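Local coordinates for protein N-acetyl-L-2,4-diaminobutyric acid deacetylase (Ruegeria pomeroyi, PDB 6TWL) that probably removes the acetyl group from N-acetyl-L-2,4-diaminobutyric acid during breakdown of ectoine, as a zinc-dependent deacetylase of the succinylglutamate desuccinylase/aspartoacylase family, at residues A[142-147]-A[193-198]; A[110-115]-A[120-125]; A[285-290]-A[294-299]. All blocks are in the same frame, centred on the assembly; numbering follows the deposited sequence.

Contact 1 (A[142-147]-A[193-198])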
# COMPACT_ATOMS: atom_id res chain seq x y z
N ASP A 142 -0.10 -2.02 4.77
CA ASP A 142 0.78 -1.86 3.62
C ASP A 142 0.27 -0.71 2.76
O ASP A 142 -0.77 -0.84 2.09
CB ASP A 142 0.88 -3.15 2.80
CG ASP A 142 2.08 -3.15 1.86
OD1 ASP A 142 3.06 -2.43 2.15
OD2 ASP A 142 2.06 -3.87 0.84
N PHE A 143 1.01 0.39 2.76
CA PHE A 143 0.64 1.57 1.98
C PHE A 143 1.08 1.40 0.54
O PHE A 143 2.25 1.09 0.27
CB PHE A 143 1.27 2.83 2.57
CG PHE A 143 0.62 3.31 3.84
CD1 PHE A 143 -0.55 4.04 3.79
CD2 PHE A 143 1.19 3.04 5.07
CE1 PHE A 143 -1.14 4.50 4.95
CE2 PHE A 143 0.60 3.49 6.24
CZ PHE A 143 -0.57 4.22 6.18
N HIS A 144 0.16 1.60 -0.39
CA HIS A 144 0.48 1.80 -1.80
C HIS A 144 -0.04 3.16 -2.24
O HIS A 144 -0.83 3.81 -1.55
CB HIS A 144 -0.12 0.72 -2.71
CG HIS A 144 0.03 -0.68 -2.21
ND1 HIS A 144 1.26 -1.26 -1.98
CD2 HIS A 144 -0.89 -1.63 -1.95
CE1 HIS A 144 1.09 -2.50 -1.57
NE2 HIS A 144 -0.21 -2.75 -1.54
N SER A 145 0.41 3.57 -3.42
CA SER A 145 -0.20 4.66 -4.16
C SER A 145 0.08 4.41 -5.63
O SER A 145 0.93 3.59 -5.99
CB SER A 145 0.30 6.03 -3.69
OG SER A 145 -0.55 6.53 -2.66
N GLY A 146 -0.65 5.13 -6.48
CA GLY A 146 -0.66 4.81 -7.90
C GLY A 146 0.71 4.87 -8.56
O GLY A 146 0.96 4.15 -9.53
N GLY A 147 1.60 5.72 -8.05
CA GLY A 147 2.85 5.94 -8.74
C GLY A 147 2.67 6.93 -9.87
O GLY A 147 1.69 7.68 -9.94
N MET A 193 4.63 -11.90 -3.89
CA MET A 193 4.44 -10.56 -3.37
C MET A 193 4.38 -10.58 -1.85
O MET A 193 4.10 -11.60 -1.22
CB MET A 193 3.18 -9.93 -3.95
CG MET A 193 3.33 -9.49 -5.41
SD MET A 193 1.81 -8.82 -6.11
CE MET A 193 1.26 -7.75 -4.79
N TYR A 194 4.67 -9.41 -1.26
CA TYR A 194 4.60 -9.28 0.19
C TYR A 194 3.17 -9.37 0.68
O TYR A 194 2.87 -10.08 1.65
CB TYR A 194 5.25 -7.96 0.62
CG TYR A 194 5.01 -7.61 2.07
CD1 TYR A 194 5.67 -8.30 3.08
CD2 TYR A 194 4.13 -6.60 2.42
CE1 TYR A 194 5.46 -7.98 4.41
CE2 TYR A 194 3.91 -6.28 3.75
CZ TYR A 194 4.58 -6.97 4.74
OH TYR A 194 4.36 -6.65 6.05
N ASP A 195 2.25 -8.65 0.02
CA ASP A 195 0.84 -8.70 0.39
C ASP A 195 0.29 -10.12 0.33
O ASP A 195 -0.58 -10.48 1.14
CB ASP A 195 0.03 -7.77 -0.51
CG ASP A 195 0.21 -6.32 -0.13
OD1 ASP A 195 0.71 -6.08 0.99
OD2 ASP A 195 -0.14 -5.44 -0.94
N THR A 196 0.76 -10.93 -0.62
CA THR A 196 0.32 -12.32 -0.68
C THR A 196 0.83 -13.10 0.52
O THR A 196 0.13 -13.97 1.05
CB THR A 196 0.80 -12.96 -1.98
OG1 THR A 196 0.45 -12.13 -3.09
CG2 THR A 196 0.15 -14.33 -2.16
N ALA A 197 2.06 -12.81 0.98
CA ALA A 197 2.60 -13.50 2.14
C ALA A 197 1.75 -13.26 3.38
O ALA A 197 1.49 -14.20 4.15
CB ALA A 197 4.04 -13.06 2.39
N VAL A 198 1.30 -12.02 3.58
CA VAL A 198 0.46 -11.71 4.73
C VAL A 198 -0.89 -12.40 4.60
O VAL A 198 -1.36 -13.07 5.53
CB VAL A 198 0.29 -10.19 4.87
CG1 VAL A 198 -0.36 -9.85 6.19
CG2 VAL A 198 1.64 -9.49 4.75

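Contact 2 (A[110-115]-A[120-125])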
# COMPACT_ATOMS: atom_id res chain seq x y z
N ASN A 110 9.62 -7.51 -4.29
CA ASN A 110 8.20 -7.80 -4.18
C ASN A 110 7.74 -8.96 -5.07
O ASN A 110 6.54 -9.07 -5.35
CB ASN A 110 7.36 -6.56 -4.47
CG ASN A 110 5.98 -6.65 -3.86
OD1 ASN A 110 5.81 -7.19 -2.76
ND2 ASN A 110 4.97 -6.17 -4.58
N ARG A 111 8.66 -9.81 -5.54
CA ARG A 111 8.30 -11.12 -6.05
C ARG A 111 9.25 -12.20 -5.54
O ARG A 111 9.30 -13.30 -6.12
CB ARG A 111 8.25 -11.15 -7.59
CG ARG A 111 7.66 -9.89 -8.22
CD ARG A 111 6.19 -10.06 -8.65
NE ARG A 111 5.60 -8.78 -9.02
CZ ARG A 111 4.41 -8.62 -9.61
NH1 ARG A 111 3.66 -9.68 -9.90
NH2 ARG A 111 3.97 -7.41 -9.91
N SER A 112 9.99 -11.93 -4.46
CA SER A 112 10.93 -12.88 -3.88
C SER A 112 10.41 -13.54 -2.61
O SER A 112 11.18 -14.19 -1.91
CB SER A 112 12.26 -12.19 -3.59
OG SER A 112 13.01 -11.97 -4.77
N PHE A 113 9.13 -13.38 -2.29
CA PHE A 113 8.61 -14.09 -1.13
C PHE A 113 8.25 -15.52 -1.51
O PHE A 113 7.75 -15.76 -2.62
CB PHE A 113 7.39 -13.37 -0.56
CG PHE A 113 7.74 -12.16 0.26
CD1 PHE A 113 8.11 -10.98 -0.36
CD2 PHE A 113 7.71 -12.21 1.65
CE1 PHE A 113 8.44 -9.86 0.39
CE2 PHE A 113 8.04 -11.09 2.40
CZ PHE A 113 8.40 -9.92 1.77
N PRO A 114 8.48 -16.49 -0.62
CA PRO A 114 8.96 -16.28 0.76
C PRO A 114 10.47 -16.12 0.90
O PRO A 114 10.94 -15.88 2.02
CB PRO A 114 8.48 -17.54 1.48
CG PRO A 114 8.53 -18.59 0.43
CD PRO A 114 8.20 -17.92 -0.88
N GLY A 115 11.23 -16.26 -0.19
CA GLY A 115 12.67 -16.10 -0.10
C GLY A 115 13.35 -17.29 0.56
O GLY A 115 12.76 -18.32 0.84
N THR A 120 19.43 -14.80 -2.93
CA THR A 120 19.59 -13.44 -3.42
C THR A 120 19.54 -12.47 -2.25
O THR A 120 19.04 -12.82 -1.17
CB THR A 120 18.51 -13.08 -4.45
OG1 THR A 120 18.30 -14.19 -5.33
CG2 THR A 120 18.89 -11.85 -5.27
N VAL A 121 20.07 -11.26 -2.43
CA VAL A 121 19.87 -10.22 -1.42
C VAL A 121 18.38 -10.01 -1.19
O VAL A 121 17.93 -9.88 -0.04
CB VAL A 121 20.57 -8.92 -1.85
CG1 VAL A 121 19.99 -7.75 -1.10
CG2 VAL A 121 22.06 -9.02 -1.58
N THR A 122 17.59 -9.98 -2.27
CA THR A 122 16.15 -9.76 -2.13
C THR A 122 15.46 -10.93 -1.45
O THR A 122 14.46 -10.74 -0.75
CB THR A 122 15.52 -9.49 -3.50
OG1 THR A 122 15.97 -10.47 -4.44
CG2 THR A 122 15.89 -8.11 -4.00
N GLU A 123 15.95 -12.16 -1.66
CA GLU A 123 15.35 -13.31 -1.00
C GLU A 123 15.77 -13.42 0.46
O GLU A 123 15.03 -13.98 1.28
CB GLU A 123 15.69 -14.59 -1.76
CG GLU A 123 15.57 -14.45 -3.26
CD GLU A 123 15.77 -15.75 -4.01
OE1 GLU A 123 15.76 -16.82 -3.36
OE2 GLU A 123 15.96 -15.70 -5.24
N LYS A 124 16.95 -12.89 0.81
CA LYS A 124 17.33 -12.81 2.22
C LYS A 124 16.46 -11.80 2.96
O LYS A 124 16.06 -12.04 4.10
CB LYS A 124 18.81 -12.44 2.34
CG LYS A 124 19.77 -13.56 1.97
CD LYS A 124 21.21 -13.21 2.34
CE LYS A 124 22.21 -14.03 1.53
NZ LYS A 124 23.61 -13.84 2.00
N ILE A 125 16.14 -10.68 2.31
CA ILE A 125 15.26 -9.69 2.90
C ILE A 125 13.85 -10.24 3.05
O ILE A 125 13.19 -10.05 4.07
CB ILE A 125 15.28 -8.39 2.07
CG1 ILE A 125 16.66 -7.73 2.13
CG2 ILE A 125 14.20 -7.43 2.54
CD1 ILE A 125 16.85 -6.64 1.10

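Contact 3 (A[285-290]-A[294-299])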
# COMPACT_ATOMS: atom_id res chain seq x y z
N ARG A 285 -10.61 10.15 -24.19
CA ARG A 285 -10.23 10.22 -25.59
C ARG A 285 -8.72 10.18 -25.70
O ARG A 285 -8.00 10.72 -24.85
CB ARG A 285 -10.76 11.49 -26.26
CG ARG A 285 -12.23 11.50 -26.58
CD ARG A 285 -12.65 12.85 -27.12
NE ARG A 285 -14.10 12.99 -27.22
CZ ARG A 285 -14.75 14.13 -27.06
NH1 ARG A 285 -14.09 15.25 -26.80
NH2 ARG A 285 -16.08 14.16 -27.16
N VAL A 286 -8.23 9.56 -26.77
CA VAL A 286 -6.80 9.48 -27.05
C VAL A 286 -6.57 10.10 -28.42
O VAL A 286 -6.99 9.54 -29.45
CB VAL A 286 -6.28 8.04 -27.00
CG1 VAL A 286 -4.80 8.00 -27.35
CG2 VAL A 286 -6.51 7.46 -25.61
N TRP A 287 -5.90 11.25 -28.45
CA TRP A 287 -5.69 11.98 -29.69
C TRP A 287 -4.44 11.48 -30.39
O TRP A 287 -3.36 11.45 -29.79
CB TRP A 287 -5.57 13.48 -29.42
CG TRP A 287 -6.87 14.04 -28.97
CD1 TRP A 287 -7.34 14.09 -27.69
CD2 TRP A 287 -7.89 14.59 -29.81
NE1 TRP A 287 -8.59 14.66 -27.68
CE2 TRP A 287 -8.95 14.97 -28.97
CE3 TRP A 287 -8.01 14.80 -31.18
CZ2 TRP A 287 -10.12 15.54 -29.46
CZ3 TRP A 287 -9.17 15.38 -31.67
CH2 TRP A 287 -10.21 15.75 -30.81
N PRO A 288 -4.55 11.07 -31.65
CA PRO A 288 -3.36 10.59 -32.37
C PRO A 288 -2.42 11.74 -32.67
O PRO A 288 -2.85 12.86 -32.97
CB PRO A 288 -3.95 9.99 -33.65
CG PRO A 288 -5.15 10.85 -33.91
CD PRO A 288 -5.73 11.15 -32.54
N LEU A 289 -1.13 11.47 -32.57
CA LEU A 289 -0.11 12.48 -32.82
C LEU A 289 0.43 12.42 -34.24
O LEU A 289 1.46 13.04 -34.53
CB LEU A 289 1.01 12.36 -31.79
CG LEU A 289 0.46 12.54 -30.37
CD1 LEU A 289 1.57 12.53 -29.33
CD2 LEU A 289 -0.37 13.82 -30.27
N ASP A 290 -0.25 11.69 -35.13
CA ASP A 290 0.07 11.70 -36.55
C ASP A 290 -1.20 11.97 -37.36
O ASP A 290 -1.37 13.04 -37.94
CB ASP A 290 0.70 10.38 -36.99
CG ASP A 290 1.99 10.08 -36.26
OD1 ASP A 290 3.03 10.65 -36.63
OD2 ASP A 290 1.96 9.26 -35.31
N GLN A 294 -6.50 12.21 -37.94
CA GLN A 294 -7.61 11.29 -37.72
C GLN A 294 -8.38 11.67 -36.45
O GLN A 294 -7.85 12.38 -35.59
CB GLN A 294 -7.07 9.86 -37.62
CG GLN A 294 -8.09 8.78 -37.95
CD GLN A 294 -7.50 7.39 -38.09
OE1 GLN A 294 -6.42 7.10 -37.57
NE2 GLN A 294 -8.23 6.52 -38.78
N PRO A 295 -9.64 11.24 -36.32
CA PRO A 295 -10.39 11.49 -35.07
C PRO A 295 -9.80 10.73 -33.89
O PRO A 295 -9.03 9.78 -34.06
CB PRO A 295 -11.80 10.99 -35.40
CG PRO A 295 -11.65 10.12 -36.60
CD PRO A 295 -10.55 10.78 -37.38
N PRO A 296 -10.17 11.11 -32.67
CA PRO A 296 -9.65 10.43 -31.48
C PRO A 296 -10.28 9.07 -31.25
O PRO A 296 -11.40 8.79 -31.68
CB PRO A 296 -10.00 11.39 -30.34
CG PRO A 296 -11.25 12.07 -30.82
CD PRO A 296 -11.07 12.23 -32.31
N VAL A 297 -9.53 8.22 -30.56
CA VAL A 297 -10.04 6.92 -30.13
C VAL A 297 -10.79 7.09 -28.82
O VAL A 297 -10.29 7.71 -27.88
CB VAL A 297 -8.89 5.91 -29.98
CG1 VAL A 297 -9.42 4.58 -29.47
CG2 VAL A 297 -8.17 5.72 -31.31
N GLU A 298 -12.01 6.56 -28.77
CA GLU A 298 -12.87 6.68 -27.60
C GLU A 298 -12.79 5.43 -26.74
O GLU A 298 -12.72 4.31 -27.25
CB GLU A 298 -14.32 6.92 -28.02
CG GLU A 298 -14.58 8.28 -28.65
CD GLU A 298 -16.05 8.49 -28.96
OE1 GLU A 298 -16.76 7.48 -29.14
OE2 GLU A 298 -16.49 9.66 -29.02
N TYR A 299 -12.82 5.62 -25.42
CA TYR A 299 -12.80 4.53 -24.47
C TYR A 299 -13.98 4.69 -23.52
O TYR A 299 -14.11 5.72 -22.85
CB TYR A 299 -11.48 4.48 -23.70
CG TYR A 299 -10.34 4.06 -24.58
CD1 TYR A 299 -10.12 2.72 -24.86
CD2 TYR A 299 -9.49 4.99 -25.16
CE1 TYR A 299 -9.08 2.32 -25.67
CE2 TYR A 299 -8.45 4.60 -25.97
CZ TYR A 299 -8.25 3.26 -26.23
OH TYR A 299 -7.21 2.87 -27.04

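Contact 1 (A[142-147]-A[193-198])
His144 meets Asp195 in a His-carboxylate hydrogen bond at the zinc site of this M14-like, carboxypeptidase-type fold. NE2 of His144 donates to OD2 of Asp195 over 2.8 Å, and the acceptor lies almost in the imidazole plane, using its syn lone pair. The bond is bent, with 140° at the hydrogen, and the ring and carboxylate planes stand 65° apart. His144 is a zinc ligand in another structure of this protein; here, without metal, its NE2 is engaged by the aspartate, and its ND1 has a weak bond to Asn57. Glu61 and Glu209, also zinc ligands, each have a side chain about 4 Å from that of the histidine.

The other oxygen of Asp195 approaches a second acid. OD1 of Asp195 lies 2.6 Å from OD2 of Asp142, and the two carboxyl planes are nearly perpendicular. Asp142 sends CG anti to its own backbone N (chi1 -163°), which swings the acid toward the helix; the other oxygen of Asp142, OD1, is hydrogen-bonded to OG1 of Thr54.

Further out, Asp142 ends strand 139-142 and Asp195 belongs to the first turn of helix 194-201, so the acid pair joins the central sheet to that helix. Tyr194 flanks it, packed against Phe90 and Phe113. Its ring turns an edge to the acid, with CD2 of Tyr194 3.8 Å from OD2 of Asp142.

Contact 2 (A[110-115]-A[120-125])
Ser112 touches both Thr122 and Glu123, where a non-regular loop folds back on the first turn of helix 121-133. OG of Ser112 receives a weak hydrogen bond from OG1 of Thr122, at 3.3 Å. The threonine hydroxyl sits between its own backbone N and carbonyl carbon (chi1 47°), a rotamer that turns OG1 to the loop. The stronger partner of the serine is within the loop itself: its OG is hydrogen-bonded to the carbonyl O of Asn108. Alongside, CG of Glu123 packs 3.9 Å from OG of Ser112, so the serine rests against the aliphatic part of the glutamate.

Phe113 follows, starting out away from the helix start, though its ring end comes nearer. A cis peptide precedes Pro114, and the chain then returns at Gly115. There the backbones come closest, with the CA atoms of Gly115 and Glu123 4.0 Å apart. CA of Gly115 makes a CA-H...O contact of 3.5 Å with the carbonyl O of Glu123. Gly115 has a positive phi (74°), a backbone conformation that favours glycine.

Across the turn, the carboxylate of Glu123 reaches back to Thr120, the N-cap residue. OG1 of Thr120 donates to OE2 of Glu123 over 2.8 Å, coming from above the carboxylate plane.

The loop thus lies along the N-terminal part of helix 121-133 and continues along it, Phe113 packing on Ala126, Phe129 and Gln130. Backbone hydrogen bonds join Phe113 to Gly192, just before helix 194-201, and Glu123 to Arg116, while Val121 packs on His26 and Tyr92.

Contact 3 (A[285-290]-A[294-299])
Pro296 lies flat over the indole of Trp287, the main side-chain contact of a beta hairpin formed by strands 282-287 and 297-300. CG of Pro296 is 3.8 Å from the centroid of the six-membered ring of Trp287 and only 11° off its normal, a clear CH-pi geometry. CB also lies over that ring, displaced toward the bond shared with the pyrrole, while CD of Pro296 sits by the rim, 3.7 Å from CZ3 of Trp287. Trp287 reaches this position with CG anti to its carbonyl carbon (chi1 -69°), which lays the indole alongside the proline. NE1, at the edge of the indole, is bonded to Glu268 of the adjoining strand 265-269, and this should fix the tilt of the plane.

Arg285, two residues earlier on the same face, runs extended from CG to NE beside Pro296. Its CD packs 4.0 Å from CG of Pro296. Across the pair, NE of Arg285 and OE2 of Glu298 are 4.5 Å apart, too far for a salt bridge; Glu298 instead bridges to Arg300 through OE1.

The other face carries Val286 and Val297. With CG1 anti to the backbone N (chi1 178°), Val286 places CG2 at the edge of the Tyr299 ring, 3.5 Å from CE2 of Tyr299, while the phenol OH is hydrogen-bonded to the backbone N of Glu262.

Within the sheet, Val286 and Val297 form a hydrogen-bonded antiparallel pair: N of Val286 donates to O of Val297 at 3.0 Å, and N of Val297 returns a bond to O of Val286 at 3.1 Å. Beyond Trp287, Pro288 packs on the carbonyl O of Gln294. The three prolines cannot donate backbone bonds, consistent with apolar and CH-pi packing contributing much of the cohesion at this end.

Overall arrangement
The contacts come in series along the chain: contact 2 closes before contact 1 opens, and contact 3 follows both. Contacts 1 and 2 lie within the catalytic-domain family region, their centres about 15 Å apart, and they touch: OD1 of Asn110 probably accepts a hydrogen bond from N of Tyr194, and Met193 packs on the backbone of Asn110. Loop 110-115 thereby connects helix 121-133 with helix 194-201, whose Asp195 bonds the zinc ligand His144 beside strand 139-142 of the ten-stranded sheet. Contact 3 stands apart, its centre about 34 Å from that of contact 1, in a separate four-stranded antiparallel sheet far from the metal ligands.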